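SIR4-interacting protein SIF2 (Saccharomyces cerevisiae, PDB 1R5M) antagonizes telomeric silencing in yeast and, as a WD40 beta-propeller protein, belongs to the Set3C histone-deacetylase-containing corepressor complex. Local coordinates at residues L132-K137 and W176-G181; H163-S166 and V172-L175. One frame throughout, in Å; residues are numbered along the deposited sequence.

Contact 1: residues L132-K137 and W176-G181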
# COMPACT_ATOMS: atom_id res chain seq x y z
N LEU A 132 -2.52 -11.96 -13.55
CA LEU A 132 -3.34 -11.66 -12.38
C LEU A 132 -4.34 -12.80 -12.24
O LEU A 132 -4.83 -13.32 -13.24
CB LEU A 132 -4.12 -10.36 -12.58
CG LEU A 132 -3.36 -9.04 -12.73
CD1 LEU A 132 -4.32 -7.97 -13.25
CD2 LEU A 132 -2.77 -8.62 -11.39
N ARG A 133 -4.61 -13.21 -11.01
CA ARG A 133 -5.61 -14.24 -10.74
C ARG A 133 -6.54 -13.71 -9.66
O ARG A 133 -6.10 -13.00 -8.74
CB ARG A 133 -4.96 -15.56 -10.32
CG ARG A 133 -4.36 -16.29 -11.52
CD ARG A 133 -3.70 -17.62 -11.21
NE ARG A 133 -3.20 -18.14 -12.47
CZ ARG A 133 -3.70 -19.19 -13.12
NH1 ARG A 133 -4.71 -19.88 -12.62
NH2 ARG A 133 -3.24 -19.49 -14.33
N LEU A 134 -7.82 -14.04 -9.79
CA LEU A 134 -8.86 -13.61 -8.87
C LEU A 134 -9.33 -14.81 -8.08
O LEU A 134 -9.65 -15.85 -8.66
CB LEU A 134 -10.02 -13.00 -9.65
CG LEU A 134 -11.25 -12.58 -8.85
CD1 LEU A 134 -10.90 -11.39 -7.96
CD2 LEU A 134 -12.37 -12.21 -9.80
N TRP A 135 -9.39 -14.67 -6.76
CA TRP A 135 -9.80 -15.77 -5.89
C TRP A 135 -10.84 -15.36 -4.85
O TRP A 135 -10.96 -14.18 -4.51
CB TRP A 135 -8.58 -16.30 -5.11
CG TRP A 135 -7.29 -16.36 -5.88
CD1 TRP A 135 -6.46 -15.32 -6.18
CD2 TRP A 135 -6.68 -17.54 -6.42
NE1 TRP A 135 -5.36 -15.78 -6.87
CE2 TRP A 135 -5.47 -17.14 -7.03
CE3 TRP A 135 -7.03 -18.89 -6.44
CZ2 TRP A 135 -4.61 -18.04 -7.66
CZ3 TRP A 135 -6.18 -19.80 -7.07
CH2 TRP A 135 -4.98 -19.36 -7.67
N ASN A 136 -11.58 -16.34 -4.35
CA ASN A 136 -12.56 -16.08 -3.30
C ASN A 136 -11.77 -16.20 -1.99
O ASN A 136 -10.71 -16.82 -1.96
CB ASN A 136 -13.69 -17.11 -3.34
CG ASN A 136 -14.63 -16.98 -2.15
OD1 ASN A 136 -14.56 -17.75 -1.19
ND2 ASN A 136 -15.52 -15.99 -2.21
N LYS A 137 -12.30 -15.62 -0.91
CA LYS A 137 -11.61 -15.66 0.38
C LYS A 137 -11.36 -17.06 0.93
O LYS A 137 -10.54 -17.23 1.85
CB LYS A 137 -12.37 -14.83 1.41
CG LYS A 137 -13.77 -15.34 1.73
CD LYS A 137 -14.40 -14.53 2.85
CE LYS A 137 -15.84 -14.96 3.10
NZ LYS A 137 -15.93 -16.39 3.48
N TRP A 176 -10.03 -3.26 -15.79
CA TRP A 176 -10.70 -4.54 -16.01
C TRP A 176 -12.11 -4.59 -15.46
O TRP A 176 -12.43 -3.93 -14.48
CB TRP A 176 -9.99 -5.69 -15.29
CG TRP A 176 -8.55 -5.92 -15.57
CD1 TRP A 176 -7.49 -5.27 -15.00
CD2 TRP A 176 -8.00 -6.92 -16.42
NE1 TRP A 176 -6.31 -5.82 -15.44
CE2 TRP A 176 -6.60 -6.84 -16.31
CE3 TRP A 176 -8.57 -7.89 -17.26
CZ2 TRP A 176 -5.74 -7.69 -17.02
CZ3 TRP A 176 -7.72 -8.74 -17.96
CH2 TRP A 176 -6.32 -8.63 -17.84
N ASN A 177 -12.95 -5.38 -16.12
CA ASN A 177 -14.27 -5.66 -15.58
C ASN A 177 -13.80 -6.95 -14.90
O ASN A 177 -13.53 -7.95 -15.58
CB ASN A 177 -15.29 -5.98 -16.67
CG ASN A 177 -16.58 -6.54 -16.09
OD1 ASN A 177 -16.54 -7.35 -15.17
ND2 ASN A 177 -17.71 -6.11 -16.63
N VAL A 178 -13.64 -6.92 -13.59
CA VAL A 178 -13.12 -8.06 -12.85
C VAL A 178 -14.00 -9.30 -12.83
O VAL A 178 -13.50 -10.42 -12.69
CB VAL A 178 -12.76 -7.64 -11.40
CG1 VAL A 178 -14.00 -7.62 -10.53
CG2 VAL A 178 -11.69 -8.56 -10.83
N ILE A 179 -15.30 -9.11 -13.00
CA ILE A 179 -16.22 -10.24 -13.00
C ILE A 179 -16.14 -11.03 -14.31
O ILE A 179 -16.08 -12.26 -14.29
CB ILE A 179 -17.67 -9.76 -12.74
CG1 ILE A 179 -17.78 -9.25 -11.30
CG2 ILE A 179 -18.66 -10.89 -12.99
CD1 ILE A 179 -19.13 -8.68 -10.93
N SER A 180 -16.13 -10.32 -15.43
CA SER A 180 -16.04 -10.99 -16.73
C SER A 180 -14.58 -11.26 -17.09
O SER A 180 -14.30 -12.11 -17.94
CB SER A 180 -16.70 -10.13 -17.82
OG SER A 180 -16.07 -8.87 -17.92
N GLY A 181 -13.67 -10.55 -16.45
CA GLY A 181 -12.25 -10.74 -16.73
C GLY A 181 -11.86 -10.19 -18.08
O GLY A 181 -10.97 -10.72 -18.75

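Contact 2: residues H163-S166 and V172-L175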
# COMPACT_ATOMS: atom_id res chain seq x y z
N HIS A 163 -14.90 -3.60 -10.73
CA HIS A 163 -13.77 -3.24 -11.58
C HIS A 163 -12.49 -3.08 -10.79
O HIS A 163 -12.52 -2.77 -9.60
CB HIS A 163 -14.02 -1.91 -12.30
CG HIS A 163 -15.21 -1.92 -13.21
ND1 HIS A 163 -16.51 -1.85 -12.74
CD2 HIS A 163 -15.30 -1.98 -14.56
CE1 HIS A 163 -17.34 -1.87 -13.77
NE2 HIS A 163 -16.63 -1.95 -14.88
N ILE A 164 -11.37 -3.30 -11.46
CA ILE A 164 -10.07 -3.09 -10.83
C ILE A 164 -9.19 -2.39 -11.84
O ILE A 164 -9.43 -2.44 -13.05
CB ILE A 164 -9.34 -4.40 -10.42
CG1 ILE A 164 -9.08 -5.28 -11.64
CG2 ILE A 164 -10.14 -5.14 -9.36
CD1 ILE A 164 -8.07 -6.40 -11.38
N ILE A 165 -8.18 -1.70 -11.33
CA ILE A 165 -7.18 -1.04 -12.16
C ILE A 165 -5.90 -1.73 -11.75
O ILE A 165 -5.64 -1.90 -10.56
CB ILE A 165 -7.02 0.45 -11.83
CG1 ILE A 165 -8.32 1.20 -12.07
CG2 ILE A 165 -5.89 1.04 -12.68
CD1 ILE A 165 -8.35 2.53 -11.38
N SER A 166 -5.11 -2.16 -12.73
CA SER A 166 -3.84 -2.80 -12.42
C SER A 166 -2.75 -2.11 -13.21
O SER A 166 -2.97 -1.66 -14.33
CB SER A 166 -3.88 -4.30 -12.78
OG SER A 166 -4.20 -4.50 -14.14
N VAL A 172 2.28 -0.03 -17.78
CA VAL A 172 1.14 -0.40 -18.61
C VAL A 172 0.03 -0.48 -17.57
O VAL A 172 0.18 -1.17 -16.55
CB VAL A 172 1.34 -1.78 -19.27
CG1 VAL A 172 0.04 -2.22 -19.94
CG2 VAL A 172 2.45 -1.69 -20.30
N THR A 173 -1.05 0.23 -17.80
CA THR A 173 -2.16 0.27 -16.86
C THR A 173 -3.42 -0.26 -17.53
O THR A 173 -3.76 0.14 -18.64
CB THR A 173 -2.39 1.70 -16.36
OG1 THR A 173 -1.17 2.20 -15.81
CG2 THR A 173 -3.47 1.73 -15.29
N ILE A 174 -4.11 -1.17 -16.84
CA ILE A 174 -5.31 -1.78 -17.39
C ILE A 174 -6.54 -1.62 -16.51
O ILE A 174 -6.46 -1.76 -15.29
CB ILE A 174 -5.09 -3.30 -17.59
CG1 ILE A 174 -3.87 -3.55 -18.48
CG2 ILE A 174 -6.34 -3.94 -18.18
CD1 ILE A 174 -3.98 -2.98 -19.87
N LEU A 175 -7.67 -1.31 -17.14
CA LEU A 175 -8.95 -1.19 -16.45
C LEU A 175 -9.68 -2.48 -16.81
O LEU A 175 -9.90 -2.77 -17.99
CB LEU A 175 -9.75 0.01 -16.98
CG LEU A 175 -11.24 -0.00 -16.61
CD1 LEU A 175 -11.41 0.11 -15.10
CD2 LEU A 175 -11.94 1.15 -17.32

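Contact 1: residues L132-K137 and W176-G181
Between two neighbouring blades of the propeller, Leu132 and Leu134 of strand 132-136 meet Trp176 and Val178, which lie at the end of strand 173-177 and in the turn after it. The backbones stand well apart, 8.0 Å between Leu134 CA and Val178 CA, and no hydrogen bond spans the gap, so the joining falls mainly to side chains. Leu132 reaches the indole with one methyl: CD1 lies 3.7 Å from Trp176 NE1 and 4.0 Å from Trp176 CE2, approaching the ring obliquely. The indole is held within its own blade, since Trp176 NE1 is hydrogen-bonded to Ser166 OG. Leu134 and Val178 meet crosswise, nearly at a right angle. Here Leu134 CG is anti to the backbone N (chi1 176°), and its CD2 rests 3.9 Å from Val178 CG2 and 3.6 Å from the backbone Val178 O. Trp157, on strand 152-157 of the blade that carries Trp176, touches both Leu134 and Val178. The turn carrying Val178 is tied down by an Asx motif: Asn177 OD1 accepts from Ser180 N at 3.0 Å, almost straight at the hydrogen (172°) but with the donor well above the carbonyl plane. Gly181, with positive phi, then returns its N to Asn177 O at 2.7 Å, leading the chain into strand 182-187.

Contact 2: residues H163-S166 and V172-L175
Leu175, Ser166 and Ile174 have the most surface buried where these two antiparallel strands run side by side. Ser166 and Ile174 form a hydrogen-bonded pair. Ser166 N donates to Ile174 O at 2.9 Å, and Ile174 N returns the bond to Ser166 O at 2.8 Å. The flanking CA-H groups add to this: Ile165 CA sits 3.3 Å from Ile174 O, and Thr173 CA makes a like approach to Ser166 O. The Ser166 hydroxyl stands between its own N and carbonyl carbon (chi1 57°), which leaves OG 3.8 Å from Ile174 CB. From there it is hydrogen-bonded to His148 NE2, and with the indole of Trp176 as second partner the two grips should fix its rotation in a buried setting. Leu175 and Ile165 form the neighbouring non-hydrogen-bonded pair, with side chains on the other face. Leu175 CD1 leans toward the partner strand, 3.8 Å from Ile164 O and 4.3 Å from His163 CB. Beside them Ile165 CG2 and Thr173 CG2 touch at 3.6 Å. Trp214 and Phe220, from the following blade, pack on both Ile165 and Leu175. This is the beta hairpin of the second and third strands of a WD40 blade, with three members, His148, Ser166 and Trp176, of what is in WD repeats an Asp-His-Ser/Thr-Trp network.

Overall arrangement
Both contacts are buried and both draw on strand 173-177, but they work in different directions. Contact 2 lies within one blade and rests on main-chain hydrogen bonds between adjacent strands; contact 1 runs from that blade to the preceding one, bridged mainly by apolar side chains and with the smaller buried surface of the two. Their centres lie about 12 Å apart, contact 2 being nested in the chain segment that contact 1 closes. They touch through Ser166, whose OG also packs 3.6 Å from Leu132 CD1, and where the backbone of Trp176 lies against Ile164 and His163. The opposite face of contact 2, with Ile165 and Leu175, turns to the next blade round the ring.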